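Solute-binding periplasmic protein of iron/siderophore ABC transporter (Yersinia pestis, PDB 6B2Y) probably binds a chelated iron or other transition metal complex in the periplasm and hands it to an ABC transporter for uptake into the cell. Local coordinates at residues Arg57-Glu62 with Pro110-Thr115; Val218-Arg223 with Asp241-Ala246; Tyr327-Asn332 with Ala347-Pro352. All blocks are in the same frame, centred on the assembly; numbering follows the deposited sequence.

Contact 1 (Arg57-Glu62 with Pro110-Thr115); sequences RILLGE and PLIGNT
Leu-59 and Ile-112 meet tip to tip, and all of the side-chain contact runs through one methyl, Ile-112 CD1. It lies 3.7 Å from Leu-59 CD1 and 3.9 Å from Leu-59 CD2, nestling against the fork of the leucine and touching CG as closely as CD1. Beyond the fork, Ile-112 CD1 grazes the backbone, 4.1 Å from Leu-60 O. To get there, Ile-112 places CG1 between its own backbone N and carbonyl carbon (chi1 72°) and then runs on extended to CD1. Both strands belong to the parallel sheet of the N-terminal lobe, where strand 81-85 lies between 58-60 and the short, weakly bonded 111-112 at the sheet's edge. No hydrogen bond joins the two segments, and the side chains span the intervening strand over one side of the sheet. Helix 147-154 covers that side, with Leu-152 against Leu-59 and Leu-148 against Ile-112. The Leu-60 side chain packs instead on Trp-84 and Ile-134, while Leu-111 also touches Trp-84. Backbone bonds from Leu-59 to Ile-132 and Ile-134, and from Ile-58 to Arg-80 and Val-82, fix strand 58-60 between its two neighbours.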
loop_
_atom_site.group_PDB
_atom_site.type_symbol
_atom_site.label_atom_id
_atom_site.label_comp_id
_atom_site.label_asym_id
_atom_site.label_seq_id
_atom_site.Cartn_x
_atom_site.Cartn_y
_atom_site.Cartn_z
ATOM N N ARG A 57 2.000 9.375 -22.331
ATOM C CA ARG A 57 2.760 10.209 -21.399
ATOM C C ARG A 57 1.946 10.400 -20.120
ATOM O O ARG A 57 1.074 11.271 -20.063
ATOM C CB ARG A 57 3.109 11.550 -22.047
ATOM C CG ARG A 57 3.824 11.387 -23.383
ATOM C CD ARG A 57 4.226 12.718 -24.010
ATOM N NE ARG A 57 5.183 13.478 -23.203
ATOM C CZ ARG A 57 6.490 13.224 -23.147
ATOM N NH1 ARG A 57 7.001 12.214 -23.837
ATOM N NH2 ARG A 57 7.289 13.977 -22.392
ATOM N N ILE A 58 2.251 9.604 -19.093
ATOM C CA ILE A 58 1.491 9.577 -17.842
ATOM C C ILE A 58 2.264 10.311 -16.758
ATOM O O ILE A 58 3.464 10.072 -16.575
ATOM C CB ILE A 58 1.223 8.134 -17.384
ATOM C CG1 ILE A 58 0.542 7.318 -18.484
ATOM C CG2 ILE A 58 0.392 8.131 -16.083
ATOM C CD1 ILE A 58 0.557 5.829 -18.177
ATOM N N LEU A 59 1.570 11.169 -16.013
ATOM C CA LEU A 59 2.131 11.872 -14.866
ATOM C C LEU A 59 1.555 11.267 -13.593
ATOM O O LEU A 59 0.335 11.235 -13.420
ATOM C CB LEU A 59 1.802 13.360 -14.940
ATOM C CG LEU A 59 2.542 14.315 -14.010
ATOM C CD1 LEU A 59 3.955 14.561 -14.536
ATOM C CD2 LEU A 59 1.761 15.618 -13.904
ATOM N N LEU A 60 2.417 10.816 -12.696
ATOM C CA LEU A 60 1.966 10.262 -11.425
ATOM C C LEU A 60 2.006 11.363 -10.371
ATOM O O LEU A 60 3.088 11.747 -9.907
ATOM C CB LEU A 60 2.821 9.060 -11.035
ATOM C CG LEU A 60 2.729 7.927 -12.066
ATOM C CD1 LEU A 60 3.574 6.763 -11.620
ATOM C CD2 LEU A 60 1.258 7.503 -12.288
ATOM N N GLY A 61 0.825 11.861 -9.992
ATOM C CA GLY A 61 0.719 12.943 -9.019
ATOM C C GLY A 61 1.084 12.539 -7.602
ATOM O O GLY A 61 1.417 13.408 -6.786
ATOM N N GLU A 62 0.980 11.248 -7.288
ATOM C CA GLU A 62 1.555 10.638 -6.090
ATOM C C GLU A 62 2.453 9.496 -6.550
ATOM O O GLU A 62 2.010 8.619 -7.297
ATOM C CB GLU A 62 0.451 10.142 -5.144
ATOM C CG GLU A 62 -0.641 11.187 -4.933
ATOM C CD GLU A 62 -1.816 10.707 -4.098
ATOM O OE1 GLU A 62 -1.753 9.592 -3.531
ATOM O OE2 GLU A 62 -2.795 11.476 -3.989
ATOM N N PRO A 110 11.656 12.779 -14.565
ATOM C CA PRO A 110 11.713 13.968 -13.704
ATOM C C PRO A 110 10.802 13.839 -12.494
ATOM O O PRO A 110 9.740 13.212 -12.546
ATOM C CB PRO A 110 11.237 15.103 -14.619
ATOM C CG PRO A 110 11.238 14.539 -16.016
ATOM C CD PRO A 110 11.093 13.065 -15.894
ATOM N N LEU A 111 11.228 14.461 -11.396
ATOM C CA LEU A 111 10.459 14.475 -10.161
ATOM C C LEU A 111 9.716 15.794 -10.042
ATOM O O LEU A 111 10.246 16.847 -10.395
ATOM C CB LEU A 111 11.356 14.279 -8.938
ATOM C CG LEU A 111 11.537 12.826 -8.517
ATOM C CD1 LEU A 111 12.559 12.135 -9.428
ATOM C CD2 LEU A 111 11.964 12.753 -7.070
ATOM N N ILE A 112 8.481 15.726 -9.552
ATOM C CA ILE A 112 7.625 16.889 -9.374
ATOM C C ILE A 112 7.129 16.906 -7.932
ATOM O O ILE A 112 6.985 15.856 -7.297
ATOM C CB ILE A 112 6.439 16.859 -10.366
ATOM C CG1 ILE A 112 5.444 15.773 -9.959
ATOM C CG2 ILE A 112 6.925 16.586 -11.776
ATOM C CD1 ILE A 112 4.419 15.441 -11.009
ATOM N N GLY A 113 6.899 18.106 -7.395
ATOM C CA GLY A 113 6.182 18.246 -6.137
ATOM C C GLY A 113 6.970 18.771 -4.955
ATOM O O GLY A 113 6.372 18.982 -3.887
ATOM N N ASN A 114 8.291 18.945 -5.083
ATOM C CA ASN A 114 9.122 19.678 -4.112
ATOM C C ASN A 114 9.298 18.926 -2.788
ATOM O O ASN A 114 9.313 19.536 -1.720
ATOM C CB ASN A 114 8.569 21.088 -3.855
ATOM C CG ASN A 114 9.612 22.035 -3.275
ATOM O OD1 ASN A 114 10.769 22.049 -3.705
ATOM N ND2 ASN A 114 9.204 22.830 -2.289
ATOM N N THR A 115 9.449 17.602 -2.847
ATOM C CA THR A 115 9.737 16.822 -1.645
ATOM C C THR A 115 11.102 16.148 -1.709
ATOM O O THR A 115 11.426 15.343 -0.827
ATOM C CB THR A 115 8.650 15.771 -1.389
ATOM O OG1 THR A 115 8.725 14.735 -2.379
ATOM C CG2 THR A 115 7.271 16.411 -1.428
#

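Contact 2 (Val218-Arg223 with Asp241-Ala246)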
loop_
_atom_site.group_PDB
_atom_site.type_symbol
_atom_site.label_atom_id
_atom_site.label_comp_id
_atom_site.label_asym_id
_atom_site.label_seq_id
_atom_site.Cartn_x
_atom_site.Cartn_y
_atom_site.Cartn_z
ATOM N N VAL A 218 -7.615 -6.774 17.462
ATOM C CA VAL A 218 -6.400 -6.447 16.725
ATOM C C VAL A 218 -6.151 -4.954 16.839
ATOM O O VAL A 218 -7.065 -4.145 16.643
ATOM C CB VAL A 218 -6.503 -6.826 15.232
ATOM C CG1 VAL A 218 -5.184 -6.460 14.495
ATOM C CG2 VAL A 218 -6.848 -8.302 15.048
ATOM N N PHE A 219 -4.902 -4.583 17.106
ATOM C CA PHE A 219 -4.468 -3.199 16.975
ATOM C C PHE A 219 -3.328 -3.138 15.974
ATOM O O PHE A 219 -2.348 -3.883 16.108
ATOM C CB PHE A 219 -4.002 -2.599 18.302
ATOM C CG PHE A 219 -3.562 -1.166 18.175
ATOM C CD1 PHE A 219 -4.492 -0.167 17.926
ATOM C CD2 PHE A 219 -2.219 -0.823 18.247
ATOM C CE1 PHE A 219 -4.098 1.155 17.779
ATOM C CE2 PHE A 219 -1.825 0.503 18.104
ATOM C CZ PHE A 219 -2.764 1.485 17.873
ATOM N N ILE A 220 -3.452 -2.264 14.972
ATOM C CA ILE A 220 -2.368 -2.021 14.021
ATOM C C ILE A 220 -1.779 -0.638 14.281
ATOM O O ILE A 220 -2.484 0.376 14.235
ATOM C CB ILE A 220 -2.826 -2.169 12.558
ATOM C CG1 ILE A 220 -1.614 -2.008 11.624
ATOM C CG2 ILE A 220 -3.906 -1.168 12.200
ATOM C CD1 ILE A 220 -1.554 -3.014 10.519
ATOM N N GLU A 221 -0.479 -0.593 14.560
ATOM C CA GLU A 221 0.228 0.667 14.729
ATOM C C GLU A 221 0.925 0.975 13.411
ATOM O O GLU A 221 1.931 0.349 13.073
ATOM C CB GLU A 221 1.226 0.591 15.883
ATOM C CG GLU A 221 1.762 1.952 16.246
ATOM C CD GLU A 221 2.862 1.897 17.278
ATOM O OE1 GLU A 221 3.487 2.948 17.511
ATOM O OE2 GLU A 221 3.095 0.812 17.845
ATOM N N LEU A 222 0.369 1.921 12.654
ATOM C CA LEU A 222 0.965 2.298 11.377
ATOM C C LEU A 222 2.229 3.135 11.586
ATOM O O LEU A 222 2.260 4.052 12.407
ATOM C CB LEU A 222 -0.043 3.073 10.535
ATOM C CG LEU A 222 -1.289 2.271 10.170
ATOM C CD1 LEU A 222 -2.358 3.185 9.540
ATOM C CD2 LEU A 222 -0.915 1.139 9.215
ATOM N N ARG A 223 3.256 2.832 10.794
ATOM C CA ARG A 223 4.556 3.498 10.915
ATOM C C ARG A 223 5.036 3.501 12.358
ATOM O O ARG A 223 5.468 4.527 12.889
ATOM C CB ARG A 223 4.510 4.901 10.327
ATOM C CG ARG A 223 3.903 4.937 8.930
ATOM C CD ARG A 223 3.705 6.357 8.423
ATOM N NE ARG A 223 2.868 7.143 9.322
ATOM C CZ ARG A 223 3.273 8.264 9.913
ATOM N NH1 ARG A 223 2.453 8.930 10.718
ATOM N NH2 ARG A 223 4.505 8.720 9.695
ATOM N N ASP A 241 -9.731 -2.170 6.888
ATOM C CA ASP A 241 -10.421 -3.034 5.932
ATOM C C ASP A 241 -9.764 -4.409 5.849
ATOM O O ASP A 241 -10.451 -5.428 5.680
ATOM C CB ASP A 241 -10.435 -2.379 4.541
ATOM C CG ASP A 241 -11.487 -1.291 4.410
ATOM O OD1 ASP A 241 -12.223 -1.043 5.395
ATOM O OD2 ASP A 241 -11.589 -0.691 3.312
ATOM N N PHE A 242 -8.429 -4.459 5.909
ATOM C CA PHE A 242 -7.751 -5.754 5.820
ATOM C C PHE A 242 -7.994 -6.582 7.067
ATOM O O PHE A 242 -8.137 -7.811 6.984
ATOM C CB PHE A 242 -6.241 -5.577 5.630
ATOM C CG PHE A 242 -5.865 -4.600 4.547
ATOM C CD1 PHE A 242 -6.698 -4.372 3.461
ATOM C CD2 PHE A 242 -4.644 -3.930 4.613
ATOM C CE1 PHE A 242 -6.333 -3.466 2.468
ATOM C CE2 PHE A 242 -4.280 -3.035 3.632
ATOM C CZ PHE A 242 -5.124 -2.798 2.572
ATOM N N ILE A 243 -7.987 -5.935 8.230
ATOM C CA ILE A 243 -8.319 -6.634 9.469
ATOM C C ILE A 243 -9.704 -7.266 9.368
ATOM O O ILE A 243 -9.879 -8.459 9.663
ATOM C CB ILE A 243 -8.224 -5.671 10.660
ATOM C CG1 ILE A 243 -6.760 -5.280 10.876
ATOM C CG2 ILE A 243 -8.793 -6.307 11.931
ATOM C CD1 ILE A 243 -6.592 -4.158 11.891
ATOM N N ASP A 244 -10.696 -6.476 8.937
ATOM C CA ASP A 244 -12.067 -6.966 8.769
ATOM C C ASP A 244 -12.107 -8.197 7.869
ATOM O O ASP A 244 -12.673 -9.232 8.240
ATOM C CB ASP A 244 -12.977 -5.869 8.182
ATOM C CG ASP A 244 -13.143 -4.655 9.095
ATOM O OD1 ASP A 244 -12.676 -4.666 10.253
ATOM O OD2 ASP A 244 -13.749 -3.655 8.643
ATOM N N GLN A 245 -11.532 -8.098 6.663
ATOM C CA GLN A 245 -11.620 -9.208 5.721
ATOM C C GLN A 245 -10.882 -10.435 6.228
ATOM O O GLN A 245 -11.253 -11.566 5.894
ATOM C CB GLN A 245 -11.054 -8.805 4.356
ATOM C CG GLN A 245 -11.901 -7.780 3.622
ATOM C CD GLN A 245 -11.277 -7.361 2.296
ATOM O OE1 GLN A 245 -11.649 -7.867 1.242
ATOM N NE2 GLN A 245 -10.333 -6.426 2.350
ATOM N N ALA A 246 -9.833 -10.234 7.025
ATOM C CA ALA A 246 -9.072 -11.347 7.565
ATOM C C ALA A 246 -9.716 -11.918 8.815
ATOM O O ALA A 246 -9.129 -12.797 9.450
ATOM C CB ALA A 246 -7.628 -10.915 7.864
#
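Ile-243 reaches out from helix 239-245 and makes all of the contact with Val-218 and Ile-220 of strand 217-221. Its CB points at the strand, and from there the two branches part. CG2 is the short one: it rests 4.1 Å from Val-218 CB and about as far from Val-218 CG2, beside the root of the valine. CG1, the long branch, lies anti to the carbonyl carbon (chi1 -68°) and comes within 4.1 Å of Val-218 CG1. The chain then continues extended to CD1, where the contact is closest, 3.7 Å to Val-218 CG1. The same terminal methyl also reaches 4.0 Å from Ile-220 CG2, so it bridges two residues that point to the same side of the strand. Ile-243 lies alongside Val-218, the two pointing opposite ways, whereas Ile-220 meets the helix residue at a slant. Strand 217-221, helix 239-245 and strand 249-250 form a beta-alpha-beta crossover of the C-terminal lobe, its two strands parallel neighbours at the edge of the mixed sheet; a long connection that includes the short strand 232-234 leads into the helix, and Ile-243 packs between that helix and the first strand. Ile-277 of the adjacent strand 275-280 touches both Val-218 and Ile-220, and Phe-350 of helix 340-350 packs on Val-218. Away from the sheet, Asp-244 forms a salt bridge with Lys-253, and Asp-241 OD2 accepts a hydrogen bond from Leu-169 N at helix 168-182.

Contact 3 (Tyr327-Asn332 with Ala347-Pro352)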
loop_
_atom_site.group_PDB
_atom_site.type_symbol
_atom_site.label_atom_id
_atom_site.label_comp_id
_atom_site.label_asym_id
_atom_site.label_seq_id
_atom_site.Cartn_x
_atom_site.Cartn_y
_atom_site.Cartn_z
ATOM N N TYR A 327 3.367 -9.009 15.113
ATOM C CA TYR A 327 3.699 -9.163 13.698
ATOM C C TYR A 327 4.016 -7.795 13.109
ATOM O O TYR A 327 3.666 -6.764 13.682
ATOM C CB TYR A 327 2.536 -9.818 12.913
ATOM C CG TYR A 327 1.961 -11.029 13.622
ATOM C CD1 TYR A 327 2.396 -12.303 13.300
ATOM C CD2 TYR A 327 0.993 -10.890 14.626
ATOM C CE1 TYR A 327 1.892 -13.413 13.946
ATOM C CE2 TYR A 327 0.488 -12.006 15.296
ATOM C CZ TYR A 327 0.944 -13.263 14.942
ATOM O OH TYR A 327 0.459 -14.390 15.581
ATOM N N ALA A 328 4.675 -7.795 11.947
ATOM C CA ALA A 328 4.897 -6.558 11.207
ATOM C C ALA A 328 4.529 -6.743 9.741
ATOM O O ALA A 328 4.722 -7.817 9.161
ATOM C CB ALA A 328 6.349 -6.056 11.311
ATOM N N ILE A 329 4.003 -5.666 9.152
ATOM C CA ILE A 329 3.547 -5.642 7.769
ATOM C C ILE A 329 4.160 -4.436 7.062
ATOM O O ILE A 329 4.364 -3.380 7.667
ATOM C CB ILE A 329 1.999 -5.591 7.699
ATOM C CG1 ILE A 329 1.529 -5.774 6.259
ATOM C CG2 ILE A 329 1.478 -4.275 8.303
ATOM C CD1 ILE A 329 1.720 -7.185 5.727
ATOM N N TRP A 330 4.435 -4.595 5.765
ATOM C CA TRP A 330 4.989 -3.500 4.962
ATOM C C TRP A 330 3.986 -2.359 4.846
ATOM O O TRP A 330 2.839 -2.564 4.436
ATOM C CB TRP A 330 5.355 -4.023 3.577
ATOM C CG TRP A 330 6.158 -3.120 2.678
ATOM C CD1 TRP A 330 7.382 -2.562 2.941
ATOM C CD2 TRP A 330 5.826 -2.742 1.337
ATOM N NE1 TRP A 330 7.825 -1.843 1.848
ATOM C CE2 TRP A 330 6.890 -1.938 0.850
ATOM C CE3 TRP A 330 4.733 -3.007 0.493
ATOM C CZ2 TRP A 330 6.889 -1.393 -0.429
ATOM C CZ3 TRP A 330 4.731 -2.462 -0.785
ATOM C CH2 TRP A 330 5.798 -1.658 -1.232
ATOM N N HIS A 331 4.427 -1.148 5.190
ATOM C CA HIS A 331 3.479 -0.055 5.329
ATOM C C HIS A 331 2.852 0.336 4.001
ATOM O O HIS A 331 1.677 0.730 3.969
ATOM C CB HIS A 331 4.142 1.164 5.948
ATOM C CG HIS A 331 3.211 2.323 6.060
ATOM N ND1 HIS A 331 2.169 2.343 6.963
ATOM C CD2 HIS A 331 3.123 3.472 5.349
ATOM C CE1 HIS A 331 1.485 3.462 6.807
ATOM N NE2 HIS A 331 2.053 4.170 5.844
ATOM N N ASN A 332 3.597 0.219 2.901
ATOM C CA ASN A 332 3.066 0.709 1.634
ATOM C C ASN A 332 1.880 -0.094 1.129
ATOM O O ASN A 332 1.206 0.376 0.197
ATOM C CB ASN A 332 4.176 0.746 0.589
ATOM C CG ASN A 332 5.169 1.859 0.857
ATOM O OD1 ASN A 332 4.784 2.984 1.167
ATOM N ND2 ASN A 332 6.458 1.540 0.755
ATOM N N ALA A 347 -4.755 -12.810 7.722
ATOM C CA ALA A 347 -5.615 -13.969 7.958
ATOM C C ALA A 347 -4.810 -15.157 8.468
ATOM O O ALA A 347 -5.230 -15.850 9.405
ATOM C CB ALA A 347 -6.344 -14.343 6.674
ATOM N N LYS A 348 -3.658 -15.409 7.856
ATOM C CA LYS A 348 -2.827 -16.537 8.270
ATOM C C LYS A 348 -2.303 -16.349 9.688
ATOM O O LYS A 348 -2.154 -17.327 10.434
ATOM C CB LYS A 348 -1.679 -16.728 7.277
ATOM C CG LYS A 348 -0.986 -18.087 7.350
ATOM C CD LYS A 348 0.163 -18.166 6.368
ATOM C CE LYS A 348 0.967 -19.441 6.560
ATOM N NZ LYS A 348 0.253 -20.638 6.036
ATOM N N TRP A 349 -1.980 -15.108 10.076
ATOM C CA TRP A 349 -1.601 -14.849 11.461
ATOM C C TRP A 349 -2.772 -15.069 12.411
ATOM O O TRP A 349 -2.598 -15.650 13.491
ATOM C CB TRP A 349 -1.083 -13.426 11.631
ATOM C CG TRP A 349 0.165 -13.119 10.879
ATOM C CD1 TRP A 349 1.139 -13.997 10.498
ATOM C CD2 TRP A 349 0.586 -11.824 10.427
ATOM N NE1 TRP A 349 2.143 -13.325 9.824
ATOM C CE2 TRP A 349 1.829 -11.991 9.778
ATOM C CE3 TRP A 349 0.032 -10.543 10.509
ATOM C CZ2 TRP A 349 2.519 -10.925 9.208
ATOM C CZ3 TRP A 349 0.723 -9.484 9.948
ATOM C CH2 TRP A 349 1.953 -9.680 9.308
ATOM N N PHE A 350 -3.974 -14.605 12.027
ATOM C CA PHE A 350 -5.114 -14.646 12.939
ATOM C C PHE A 350 -5.592 -16.071 13.151
ATOM O O PHE A 350 -6.046 -16.423 14.245
ATOM C CB PHE A 350 -6.290 -13.811 12.404
ATOM C CG PHE A 350 -6.001 -12.334 12.224
ATOM C CD1 PHE A 350 -4.823 -11.753 12.687
ATOM C CD2 PHE A 350 -6.933 -11.522 11.579
ATOM C CE1 PHE A 350 -4.575 -10.399 12.499
ATOM C CE2 PHE A 350 -6.699 -10.165 11.395
ATOM C CZ PHE A 350 -5.513 -9.603 11.849
ATOM N N TYR A 351 -5.564 -16.886 12.101
ATOM C CA TYR A 351 -6.083 -18.254 12.139
ATOM C C TYR A 351 -5.058 -19.178 11.501
ATOM O O TYR A 351 -5.244 -19.651 10.374
ATOM C CB TYR A 351 -7.438 -18.336 11.431
ATOM C CG TYR A 351 -8.463 -17.369 11.985
ATOM C CD1 TYR A 351 -9.208 -17.682 13.117
ATOM C CD2 TYR A 351 -8.698 -16.140 11.372
ATOM C CE1 TYR A 351 -10.132 -16.806 13.632
ATOM C CE2 TYR A 351 -9.637 -15.252 11.882
ATOM C CZ TYR A 351 -10.368 -15.599 13.006
ATOM O OH TYR A 351 -11.306 -14.738 13.535
ATOM N N PRO A 352 -3.951 -19.450 12.205
ATOM C CA PRO A 352 -2.874 -20.253 11.597
ATOM C C PRO A 352 -3.326 -21.632 11.156
ATOM O O PRO A 352 -2.947 -22.095 10.074
ATOM C CB PRO A 352 -1.823 -20.343 12.717
ATOM C CG PRO A 352 -2.195 -19.298 13.716
ATOM C CD PRO A 352 -3.673 -19.095 13.603
HETATM O O HOH W 1 -2.181 -14.598 16.644
#
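Tyr-327 and Trp-349 lie one over the other in an offset stack, the tyrosine ring over the five-membered ring of the indole with centroids 4.1 Å apart and planes at 18°. Both side chains place CG anti to the carbonyl carbon, but the rings are turned differently: chi2 of -95° sets the phenol across its CA-CB-CG plane, while the indole is twisted much less from its own (chi2 -27°). The two enter from facing backbones and overlap head to tail, which brings each CB over the partner's ring. Tyr-327 CB stands 3.4 Å from the centroid of the indole six-membered ring, nearly on its normal, and Trp-349 CB stands 3.9 Å from the phenol centroid: two reciprocal CH-pi contacts flanking the stack. Between them, Tyr-327 CD1 sits 3.4 Å from Trp-349 CG. The far end of the indole continues along the strand, where Trp-349 CH2 comes 3.3 Å from Ala-328 O and more loosely meets Ile-329 CD1. This packs helix 340-350 against strand 326-330 of the C-terminal lobe's mixed sheet, and Trp-381 and Glu-383 of the antiparallel neighbour 381-383 also touch the indole. At the other end a water is hydrogen-bonded to Tyr-327 OH at 2.9 Å and donates a weak hydrogen bond to Trp-349 O. No direct hydrogen bond crosses the interface, which implies that helix and strand are held here mainly by dispersion between flat aromatic surfaces, the hydroxyl of the buried tyrosine having the water as a partner.

Overall arrangement
The contacts divide between two lobes, contact 1 on one side of the chain's centre and contacts 2 and 3 on the other. Between centres, contact 1 is about 30 Å from contact 2 and about 31 Å from contact 3; nearest atoms approach to about 14 Å and about 10 Å, without touching. Contacts 2 and 3 share the mixed sheet, centres about 8 Å apart, and touch, with Ala-246 O 3.3 Å from Phe-350 CD2. Helices 168-182 and 186-207 run between the lobes. This apo model holds no chelated metal; binding in the cleft is inferred from the family. Nothing marks the sodium ions, about 11 Å from the Leu-60 side chain and about 9 Å from that of Ile-243, as cargo.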